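Local coordinates for protein terminal oxygenase component of carbazole 1,9a-dioxygenase (Nocardioides aromaticivorans, PDB 3GCF) that probably serves as the terminal oxygenase of carbazole 1,9a-dioxygenase, using a Rieske [2Fe-2S] cluster and a mononuclear iron(II) centre to insert oxygen into carbazole, at residues A[328-331]-A[332-336]; A[173-176]-A[177-181]; A[133-137]-A[138-142]; A[153-156]-A[157-161]. All coordinates share one frame; numbering follows the deposited sequence.

Contact 1. Residues A[328-331]-A[332-336]; sequences DALH and GFNDD
Ala-329 and His-331, in the last turn of helix 311-331, offer their carbonyl oxygens to the chain that leaves it. Ala-329 O takes two amides at once: Phe-333 N lies 2.8 Å from it, and Asn-334 N, almost in line with the carbonyl bond, 3.1 Å away. Amides four and five residues further on thus share one oxygen, a sign of the helix widening as it ends. Gly-332 CA approaches Asp-328 O to 3.3 Å in a CA-H...O contact, an approach that leaves little room there for a side chain. His-331 O then receives Asp-335 N at 2.9 Å.

This kinked passage leads into helix 335-350, which carries Asp-337, the carboxylate that joins His-189 and His-193 in a facial-triad iron site of two histidines and one acid. Asn-334 is a second-shell residue: its ND2 donates to Asp-337 OD2, while its OD1 accepts from Gln-286 NE2. With CG anti to the backbone N (chi1 -176°), Phe-333 carries its ring away from the helix end to meet His-193, while its CB remains 3.2 Å from Ala-329 O.

On the flank, His-331 ND1 donates to the syn lone pair of Asp-335 OD1 across 3.0 Å. The oxygen sits close to the imidazole plane, yet the carboxylate is turned 53° from the ring. The same OD1 forms a salt bridge with Arg-171 NH1. With an alanine in place of Asp-335, the imidazole would probably lose the acceptor that fixes its rotation, and Arg-171 a charged mate.

Contact 2. Residues A[173-176]-A[177-181]; sequences VQSN and WRLGV
Asn-176 and Arg-178 form a local N-cap contact where the chain leaves strand 164-173 and enters helix 177-184, buried in the catalytic domain, with Leu-179 packing on Arg-78 of a neighbouring subunit. The cap is the amide oxygen of Asn-176, which swings forward over the first turn because CG stands anti to the backbone N (chi1 -180°). Arg-178 N reaches OD1 at 3.0 Å from one face of the amide plane, and Arg-178 NE reaches it at 2.6 Å from the other. That oxygen lies close to the guanidinium plane, although the two flat groups are inclined at 57°; NH2 adds a weak third bond. Outside the pair, Asn-176 ND2 donates to Glu-295 O and Thr-28 O, and Arg-178 NH1 to Tyr-24 O and Leu-25 O, the last three in the N-terminal part of the chain. A leucine in place of Asn-176 would probably leave Arg-178 N uncapped and the guanidinium freer to turn. Asn-176 O is also held twice, by Ser-175 OG at 2.8 Å and Leu-179 N at 3.2 Å, which approach from opposite faces of the carbonyl. Beside them, Leu-179 CB packs 3.6 Å from Ser-175 OG.

Contact 3. Residues A[133-137]-A[138-142]; sequences QVAQG and VVFVF
Phe-140 crosses to its partner strand from the first side-chain atom onward: CB lies 3.3 Å from Gln-133 O. Because CG stands beside the backbone N and anti to the carbonyl carbon (chi1 -68°), the ring leans toward the turn end of the hairpin. CD2 keeps to Gln-133 O at 3.5 Å, and this oxygen meets the ring at its edge, near its plane. One atom further, CE2 comes 3.7 Å from Ala-135 O and 4.2 Å from Ala-135 CB. At the tip, CZ continues to Leu-155 CD2 in the following loop. One ring face is covered by Val-138 CG1, 3.6 Å above the plane and displaced toward the rim. On the other side of the sheet, Val-134 CG2 meets Val-139 CG2 at 4.1 Å.

Between these two layers of side chains, Gln-133 pairs with Phe-140 and Ala-135 with Val-138, each by two backbone bonds, flanking the non-hydrogen-bonded pair Val-134 and Val-139. Gln-136 and Gly-137, both with positive phi, occupy the corner. This is the tight two-residue antiparallel hairpin closed by a type I' turn, here joining strands 129-135 and 138-143 within a six-stranded antiparallel sheet.

Contact 4. Residues A[153-156]-A[157-161]; sequences EDLP and PGFLD
Leu-155 and Phe-159 meet at the apolar centre of a loop folded by two overlapping beta turns, with one methyl group of the leucine placed over the aromatic ring. Leu-155 CD2 stands 4.2 Å above the ring plane, over its middle, while CD1 touches Phe-159 CD1 at 3.7 Å. The ring of Phe-159 gets under the leucine because its CG lies beside the carbonyl carbon (chi1 -173°). Leu-155 CD1 also meets Leu-160 CD2 at 3.7 Å; the two leucine side chains cross at about a right angle, and Leu-160 CD2 reaches the edge of the ring near its plane.

The turns, type II from Pro-156 to Phe-159 and type I from Gly-158 to Asp-161, follow Leu-155 and fold Phe-159 and Leu-160 back toward it. They belong to the loop between strands 138-143 and 164-173, which packs on the large antiparallel sheet of the catalytic domain: Pro-156 rests on Trp-269 and Tyr-287, and Phe-159 meets Tyr-287 edge-to-face. Gly-158 suits its place in the first turn, where a positive phi would press a side chain against the preceding carbonyl oxygen.

Further out, backbone groups take over. The first turn is closed by a weak bond from Phe-159 N to Pro-156 O, 3.3 Å long but fairly straight; the second by Asp-161 N donating to Gly-158 O at 3.2 Å. Pro-157 O accepts from Lys-275 NZ and Gly-158 O from Gln-305 NE2. At the margin a water bridges the turns, donating to Pro-156 O at 3.0 Å and accepting from Leu-160 N at 2.9 Å.

How the contacts relate
From the N terminus, contact 3 comes first, closing the hairpin of strands 129-135 and 138-143. Contact 4 follows, folding the loop that leads to strand 164-173; contact 2 then turns the end of that strand into helix 177-184, and contact 1 joins helices 311-331 and 335-350 much later. The four lie in series, none nested or crossing. Contacts 3 and 4 touch: Gln-136 NE2 lies 3.0 Å from both Phe-159 O and Asp-161 O, probable hydrogen bonds that link the hairpin corner to the loop. Contacts 1 and 2 stay apart, their centres about 17 Å from each other, yet helix 335-350, begun in contact 1, also packs against contact 2.

Contact 1. Residues A[328-331]-A[332-336]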
loop_
_atom_site.group_PDB
_atom_site.type_symbol
_atom_site.label_atom_id
_atom_site.label_comp_id
_atom_site.label_asym_id
_atom_site.label_seq_id
_atom_site.Cartn_x
_atom_site.Cartn_y
_atom_site.Cartn_z
ATOM N N ASP A 328 10.216 -24.428 -21.092
ATOM C CA ASP A 328 9.983 -24.033 -22.482
ATOM C C ASP A 328 8.516 -23.739 -22.777
ATOM O O ASP A 328 8.207 -22.897 -23.619
ATOM C CB ASP A 328 10.473 -25.111 -23.455
ATOM C CG ASP A 328 11.989 -25.220 -23.505
ATOM O OD1 ASP A 328 12.675 -24.335 -22.945
ATOM O OD2 ASP A 328 12.493 -26.191 -24.118
ATOM N N ALA A 329 7.608 -24.425 -22.087
ATOM C CA ALA A 329 6.186 -24.206 -22.331
ATOM C C ALA A 329 5.418 -23.583 -21.164
ATOM O O ALA A 329 4.852 -22.503 -21.306
ATOM C CB ALA A 329 5.526 -25.518 -22.747
ATOM N N LEU A 330 5.394 -24.248 -20.011
ATOM C CA LEU A 330 4.644 -23.702 -18.882
ATOM C C LEU A 330 5.083 -22.271 -18.567
ATOM O O LEU A 330 4.293 -21.471 -18.074
ATOM C CB LEU A 330 4.751 -24.627 -17.658
ATOM C CG LEU A 330 4.217 -26.052 -17.912
ATOM C CD1 LEU A 330 4.063 -26.787 -16.584
ATOM C CD2 LEU A 330 2.863 -26.001 -18.629
ATOM N N HIS A 331 6.341 -21.952 -18.853
ATOM C CA HIS A 331 6.837 -20.593 -18.661
ATOM C C HIS A 331 6.980 -19.910 -20.025
ATOM O O HIS A 331 6.367 -18.869 -20.277
ATOM C CB HIS A 331 8.197 -20.585 -17.948
ATOM C CG HIS A 331 8.109 -20.874 -16.481
ATOM N ND1 HIS A 331 7.399 -20.078 -15.609
ATOM C CD2 HIS A 331 8.589 -21.904 -15.745
ATOM C CE1 HIS A 331 7.438 -20.607 -14.399
ATOM N NE2 HIS A 331 8.153 -21.717 -14.454
ATOM N N GLY A 332 7.779 -20.517 -20.902
ATOM C CA GLY A 332 8.031 -19.957 -22.221
ATOM C C GLY A 332 6.803 -19.603 -23.039
ATOM O O GLY A 332 6.840 -18.676 -23.852
ATOM N N PHE A 333 5.719 -20.344 -22.847
ATOM C CA PHE A 333 4.498 -20.064 -23.584
ATOM C C PHE A 333 3.476 -19.326 -22.726
ATOM O O PHE A 333 2.961 -18.284 -23.128
ATOM C CB PHE A 333 3.861 -21.359 -24.105
ATOM C CG PHE A 333 2.642 -21.126 -24.961
ATOM C CD1 PHE A 333 2.767 -20.891 -26.331
ATOM C CD2 PHE A 333 1.369 -21.089 -24.388
ATOM C CE1 PHE A 333 1.643 -20.620 -27.117
ATOM C CE2 PHE A 333 0.237 -20.818 -25.165
ATOM C CZ PHE A 333 0.375 -20.582 -26.533
ATOM N N ASN A 334 3.205 -19.859 -21.535
ATOM C CA ASN A 334 2.198 -19.285 -20.647
ATOM C C ASN A 334 2.533 -18.075 -19.771
ATOM O O ASN A 334 1.615 -17.425 -19.263
ATOM C CB ASN A 334 1.619 -20.384 -19.756
ATOM C CG ASN A 334 0.709 -21.336 -20.513
ATOM O OD1 ASN A 334 0.974 -22.530 -20.583
ATOM N ND2 ASN A 334 -0.378 -20.806 -21.080
ATOM N N ASP A 335 3.809 -17.756 -19.577
ATOM C CA ASP A 335 4.138 -16.614 -18.728
ATOM C C ASP A 335 3.378 -15.345 -19.113
ATOM O O ASP A 335 2.924 -14.608 -18.235
ATOM C CB ASP A 335 5.646 -16.334 -18.735
ATOM C CG ASP A 335 6.415 -17.276 -17.826
ATOM O OD1 ASP A 335 5.782 -17.961 -16.989
ATOM O OD2 ASP A 335 7.655 -17.324 -17.939
ATOM N N ASP A 336 3.226 -15.093 -20.410
ATOM C CA ASP A 336 2.504 -13.902 -20.859
ATOM C C ASP A 336 1.059 -13.866 -20.391
ATOM O O ASP A 336 0.483 -12.791 -20.249
ATOM C CB ASP A 336 2.532 -13.781 -22.385
ATOM C CG ASP A 336 3.893 -13.373 -22.910
ATOM O OD1 ASP A 336 4.571 -12.572 -22.233
ATOM O OD2 ASP A 336 4.280 -13.839 -24.003
#

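Contact 2. Residues A[173-176]-A[177-181]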
loop_
_atom_site.group_PDB
_atom_site.type_symbol
_atom_site.label_atom_id
_atom_site.label_comp_id
_atom_site.label_asym_id
_atom_site.label_seq_id
_atom_site.Cartn_x
_atom_site.Cartn_y
_atom_site.Cartn_z
ATOM N N VAL A 173 -1.111 -15.280 -9.090
ATOM C CA VAL A 173 -1.384 -14.291 -10.135
ATOM C C VAL A 173 -2.212 -13.173 -9.505
ATOM O O VAL A 173 -3.152 -13.437 -8.753
ATOM C CB VAL A 173 -2.184 -14.900 -11.314
ATOM C CG1 VAL A 173 -2.484 -13.823 -12.357
ATOM C CG2 VAL A 173 -1.389 -16.034 -11.950
ATOM N N GLN A 174 -1.858 -11.926 -9.804
ATOM C CA GLN A 174 -2.556 -10.789 -9.222
ATOM C C GLN A 174 -3.807 -10.344 -9.982
ATOM O O GLN A 174 -3.855 -9.240 -10.518
ATOM C CB GLN A 174 -1.601 -9.597 -9.081
ATOM C CG GLN A 174 -0.283 -9.891 -8.353
ATOM C CD GLN A 174 -0.479 -10.369 -6.915
ATOM O OE1 GLN A 174 -1.251 -9.789 -6.158
ATOM N NE2 GLN A 174 0.239 -11.422 -6.535
ATOM N N SER A 175 -4.816 -11.204 -10.034
ATOM C CA SER A 175 -6.073 -10.861 -10.682
ATOM C C SER A 175 -7.130 -11.766 -10.096
ATOM O O SER A 175 -6.814 -12.814 -9.527
ATOM C CB SER A 175 -6.012 -11.081 -12.206
ATOM O OG SER A 175 -6.490 -12.369 -12.584
ATOM N N ASN A 176 -8.386 -11.356 -10.227
ATOM C CA ASN A 176 -9.489 -12.168 -9.744
ATOM C C ASN A 176 -9.376 -13.487 -10.506
ATOM O O ASN A 176 -8.885 -13.509 -11.636
ATOM C CB ASN A 176 -10.820 -11.493 -10.070
ATOM C CG ASN A 176 -12.006 -12.294 -9.591
ATOM O OD1 ASN A 176 -12.707 -12.920 -10.389
ATOM N ND2 ASN A 176 -12.250 -12.270 -8.283
ATOM N N TRP A 177 -9.834 -14.577 -9.897
ATOM C CA TRP A 177 -9.758 -15.892 -10.518
ATOM C C TRP A 177 -10.541 -16.007 -11.821
ATOM O O TRP A 177 -10.132 -16.729 -12.731
ATOM C CB TRP A 177 -10.255 -16.971 -9.549
ATOM C CG TRP A 177 -11.731 -16.905 -9.279
ATOM C CD1 TRP A 177 -12.378 -16.024 -8.464
ATOM C CD2 TRP A 177 -12.745 -17.743 -9.850
ATOM N NE1 TRP A 177 -13.730 -16.261 -8.487
ATOM C CE2 TRP A 177 -13.985 -17.311 -9.332
ATOM C CE3 TRP A 177 -12.727 -18.819 -10.749
ATOM C CZ2 TRP A 177 -15.202 -17.915 -9.684
ATOM C CZ3 TRP A 177 -13.937 -19.423 -11.100
ATOM C CH2 TRP A 177 -15.155 -18.967 -10.566
ATOM N N ARG A 178 -11.671 -15.311 -11.913
ATOM C CA ARG A 178 -12.481 -15.387 -13.120
ATOM C C ARG A 178 -11.731 -14.860 -14.342
ATOM O O ARG A 178 -11.954 -15.326 -15.457
ATOM C CB ARG A 178 -13.803 -14.639 -12.910
ATOM C CG ARG A 178 -14.688 -15.310 -11.856
ATOM C CD ARG A 178 -15.819 -14.415 -11.376
ATOM N NE ARG A 178 -15.307 -13.169 -10.819
ATOM C CZ ARG A 178 -16.056 -12.238 -10.238
ATOM N NH1 ARG A 178 -17.370 -12.408 -10.125
ATOM N NH2 ARG A 178 -15.491 -11.126 -9.783
ATOM N N LEU A 179 -10.834 -13.900 -14.137
ATOM C CA LEU A 179 -10.058 -13.367 -15.252
ATOM C C LEU A 179 -9.058 -14.434 -15.704
ATOM O O LEU A 179 -8.629 -14.444 -16.854
ATOM C CB LEU A 179 -9.320 -12.085 -14.847
ATOM C CG LEU A 179 -10.220 -10.919 -14.416
ATOM C CD1 LEU A 179 -9.375 -9.690 -14.088
ATOM C CD2 LEU A 179 -11.210 -10.608 -15.532
ATOM N N GLY A 180 -8.690 -15.328 -14.791
ATOM C CA GLY A 180 -7.766 -16.393 -15.138
ATOM C C GLY A 180 -8.475 -17.423 -16.002
ATOM O O GLY A 180 -7.997 -17.792 -17.082
ATOM N N VAL A 181 -9.630 -17.885 -15.524
ATOM C CA VAL A 181 -10.434 -18.871 -16.248
ATOM C C VAL A 181 -10.758 -18.378 -17.660
ATOM O O VAL A 181 -10.544 -19.086 -18.645
ATOM C CB VAL A 181 -11.786 -19.142 -15.537
ATOM C CG1 VAL A 181 -12.562 -20.217 -16.302
ATOM C CG2 VAL A 181 -11.555 -19.574 -14.095
#

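Contact 3. Residues A[133-137]-A[138-142]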
loop_
_atom_site.group_PDB
_atom_site.type_symbol
_atom_site.label_atom_id
_atom_site.label_comp_id
_atom_site.label_asym_id
_atom_site.label_seq_id
_atom_site.Cartn_x
_atom_site.Cartn_y
_atom_site.Cartn_z
ATOM N N GLN A 133 -7.940 -34.963 -0.528
ATOM C CA GLN A 133 -7.798 -36.120 -1.397
ATOM C C GLN A 133 -6.677 -35.850 -2.377
ATOM O O GLN A 133 -6.678 -34.843 -3.084
ATOM C CB GLN A 133 -9.082 -36.445 -2.162
ATOM C CG GLN A 133 -9.024 -37.844 -2.782
ATOM C CD GLN A 133 -10.317 -38.273 -3.445
ATOM O OE1 GLN A 133 -11.408 -38.036 -2.919
ATOM N NE2 GLN A 133 -10.202 -38.929 -4.597
ATOM N N VAL A 134 -5.704 -36.746 -2.392
ATOM C CA VAL A 134 -4.572 -36.616 -3.287
ATOM C C VAL A 134 -4.830 -37.470 -4.523
ATOM O O VAL A 134 -5.153 -38.652 -4.417
ATOM C CB VAL A 134 -3.275 -37.069 -2.588
ATOM C CG1 VAL A 134 -2.101 -36.986 -3.545
ATOM C CG2 VAL A 134 -3.014 -36.186 -1.374
ATOM N N ALA A 135 -4.711 -36.863 -5.697
ATOM C CA ALA A 135 -4.932 -37.588 -6.939
ATOM C C ALA A 135 -4.019 -37.050 -8.027
ATOM O O ALA A 135 -3.913 -35.838 -8.217
ATOM C CB ALA A 135 -6.391 -37.476 -7.368
ATOM N N GLN A 136 -3.356 -37.964 -8.728
ATOM C CA GLN A 136 -2.450 -37.610 -9.806
ATOM C C GLN A 136 -1.386 -36.634 -9.323
ATOM O O GLN A 136 -1.029 -35.692 -10.031
ATOM C CB GLN A 136 -3.239 -37.002 -10.970
ATOM C CG GLN A 136 -4.364 -37.898 -11.468
ATOM C CD GLN A 136 -3.858 -39.148 -12.173
ATOM O OE1 GLN A 136 -2.947 -39.821 -11.697
ATOM N NE2 GLN A 136 -4.462 -39.468 -13.310
ATOM N N GLY A 137 -0.887 -36.863 -8.111
ATOM C CA GLY A 137 0.145 -36.011 -7.555
ATOM C C GLY A 137 -0.332 -34.643 -7.108
ATOM O O GLY A 137 0.480 -33.785 -6.744
ATOM N N VAL A 138 -1.644 -34.428 -7.120
ATOM C CA VAL A 138 -2.183 -33.141 -6.706
ATOM C C VAL A 138 -2.999 -33.231 -5.427
ATOM O O VAL A 138 -3.845 -34.110 -5.274
ATOM C CB VAL A 138 -3.069 -32.515 -7.806
ATOM C CG1 VAL A 138 -3.586 -31.165 -7.349
ATOM C CG2 VAL A 138 -2.266 -32.359 -9.089
ATOM N N VAL A 139 -2.732 -32.310 -4.508
ATOM C CA VAL A 139 -3.443 -32.261 -3.242
ATOM C C VAL A 139 -4.702 -31.421 -3.386
ATOM O O VAL A 139 -4.622 -30.208 -3.580
ATOM C CB VAL A 139 -2.573 -31.634 -2.133
ATOM C CG1 VAL A 139 -3.391 -31.491 -0.851
ATOM C CG2 VAL A 139 -1.335 -32.495 -1.893
ATOM N N PHE A 140 -5.860 -32.067 -3.297
ATOM C CA PHE A 140 -7.137 -31.372 -3.404
ATOM C C PHE A 140 -7.734 -31.208 -2.014
ATOM O O PHE A 140 -7.591 -32.083 -1.157
ATOM C CB PHE A 140 -8.103 -32.159 -4.294
ATOM C CG PHE A 140 -7.698 -32.201 -5.743
ATOM C CD1 PHE A 140 -7.996 -31.141 -6.593
ATOM C CD2 PHE A 140 -6.988 -33.288 -6.249
ATOM C CE1 PHE A 140 -7.593 -31.160 -7.929
ATOM C CE2 PHE A 140 -6.578 -33.317 -7.587
ATOM C CZ PHE A 140 -6.880 -32.250 -8.429
ATOM N N VAL A 141 -8.392 -30.076 -1.796
ATOM C CA VAL A 141 -9.024 -29.774 -0.520
ATOM C C VAL A 141 -10.474 -29.390 -0.792
ATOM O O VAL A 141 -10.757 -28.644 -1.731
ATOM C CB VAL A 141 -8.324 -28.583 0.179
ATOM C CG1 VAL A 141 -9.022 -28.268 1.489
ATOM C CG2 VAL A 141 -6.858 -28.905 0.419
ATOM N N PHE A 142 -11.396 -29.896 0.020
ATOM C CA PHE A 142 -12.797 -29.570 -0.178
ATOM C C PHE A 142 -13.154 -28.332 0.638
ATOM O O PHE A 142 -13.100 -28.350 1.867
ATOM C CB PHE A 142 -13.688 -30.743 0.235
ATOM C CG PHE A 142 -15.115 -30.598 -0.215
ATOM C CD1 PHE A 142 -15.473 -30.880 -1.530
ATOM C CD2 PHE A 142 -16.090 -30.133 0.660
ATOM C CE1 PHE A 142 -16.783 -30.698 -1.973
ATOM C CE2 PHE A 142 -17.406 -29.946 0.230
ATOM C CZ PHE A 142 -17.752 -30.230 -1.094
#

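Contact 4. Residues A[153-156]-A[157-161]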
loop_
_atom_site.group_PDB
_atom_site.type_symbol
_atom_site.label_atom_id
_atom_site.label_comp_id
_atom_site.label_asym_id
_atom_site.label_seq_id
_atom_site.Cartn_x
_atom_site.Cartn_y
_atom_site.Cartn_z
ATOM N N GLU A 153 -16.228 -35.224 -9.789
ATOM C CA GLU A 153 -17.274 -34.299 -10.189
ATOM C C GLU A 153 -16.767 -32.875 -10.403
ATOM O O GLU A 153 -17.455 -32.056 -11.019
ATOM C CB GLU A 153 -18.397 -34.309 -9.143
ATOM C CG GLU A 153 -19.309 -35.528 -9.240
ATOM C CD GLU A 153 -20.352 -35.583 -8.139
ATOM O OE1 GLU A 153 -20.907 -34.526 -7.773
ATOM O OE2 GLU A 153 -20.629 -36.692 -7.642
ATOM N N ASP A 154 -15.565 -32.583 -9.903
ATOM C CA ASP A 154 -14.981 -31.251 -10.029
ATOM C C ASP A 154 -13.725 -31.223 -10.888
ATOM O O ASP A 154 -12.897 -30.316 -10.763
ATOM C CB ASP A 154 -14.655 -30.677 -8.646
ATOM C CG ASP A 154 -15.893 -30.440 -7.808
ATOM O OD1 ASP A 154 -16.939 -30.068 -8.386
ATOM O OD2 ASP A 154 -15.818 -30.610 -6.572
ATOM N N LEU A 155 -13.588 -32.216 -11.756
ATOM C CA LEU A 155 -12.436 -32.310 -12.645
ATOM C C LEU A 155 -12.890 -32.578 -14.073
ATOM O O LEU A 155 -13.937 -33.184 -14.298
ATOM C CB LEU A 155 -11.511 -33.441 -12.196
ATOM C CG LEU A 155 -10.789 -33.256 -10.857
ATOM C CD1 LEU A 155 -10.089 -34.561 -10.459
ATOM C CD2 LEU A 155 -9.783 -32.114 -10.973
ATOM N N PRO A 156 -12.114 -32.111 -15.062
ATOM C CA PRO A 156 -12.480 -32.338 -16.462
ATOM C C PRO A 156 -12.369 -33.832 -16.749
ATOM O O PRO A 156 -11.594 -34.534 -16.102
ATOM C CB PRO A 156 -11.420 -31.544 -17.233
ATOM C CG PRO A 156 -11.001 -30.474 -16.263
ATOM C CD PRO A 156 -10.943 -31.224 -14.960
ATOM N N PRO A 157 -13.149 -34.343 -17.709
ATOM C CA PRO A 157 -13.039 -35.776 -17.997
ATOM C C PRO A 157 -11.615 -36.082 -18.460
ATOM O O PRO A 157 -10.990 -35.265 -19.138
ATOM C CB PRO A 157 -14.059 -35.985 -19.119
ATOM C CG PRO A 157 -15.091 -34.927 -18.848
ATOM C CD PRO A 157 -14.242 -33.726 -18.480
ATOM N N GLY A 158 -11.103 -37.250 -18.082
ATOM C CA GLY A 158 -9.764 -37.636 -18.482
ATOM C C GLY A 158 -8.661 -37.324 -17.483
ATOM O O GLY A 158 -7.597 -37.939 -17.528
ATOM N N PHE A 159 -8.895 -36.374 -16.582
ATOM C CA PHE A 159 -7.873 -36.012 -15.602
ATOM C C PHE A 159 -7.454 -37.194 -14.725
ATOM O O PHE A 159 -6.267 -37.389 -14.455
ATOM C CB PHE A 159 -8.371 -34.863 -14.717
ATOM C CG PHE A 159 -7.321 -34.315 -13.777
ATOM C CD1 PHE A 159 -7.045 -34.948 -12.561
ATOM C CD2 PHE A 159 -6.600 -33.165 -14.114
ATOM C CE1 PHE A 159 -6.066 -34.447 -11.694
ATOM C CE2 PHE A 159 -5.620 -32.657 -13.256
ATOM C CZ PHE A 159 -5.351 -33.303 -12.039
ATOM N N LEU A 160 -8.427 -37.988 -14.293
ATOM C CA LEU A 160 -8.138 -39.124 -13.433
ATOM C C LEU A 160 -7.755 -40.417 -14.159
ATOM O O LEU A 160 -7.718 -41.478 -13.532
ATOM C CB LEU A 160 -9.334 -39.389 -12.515
ATOM C CG LEU A 160 -9.714 -38.222 -11.594
ATOM C CD1 LEU A 160 -11.066 -38.503 -10.935
ATOM C CD2 LEU A 160 -8.619 -38.003 -10.548
ATOM N N ASP A 161 -7.463 -40.344 -15.460
ATOM C CA ASP A 161 -7.089 -41.549 -16.209
ATOM C C ASP A 161 -5.934 -42.276 -15.530
ATOM O O ASP A 161 -4.873 -41.696 -15.289
ATOM C CB ASP A 161 -6.709 -41.207 -17.653
ATOM C CG ASP A 161 -7.917 -40.892 -18.515
ATOM O OD1 ASP A 161 -9.053 -40.975 -18.001
ATOM O OD2 ASP A 161 -7.737 -40.564 -19.709
HETATM O O HOH W 1 -11.219 -37.091 -14.562
#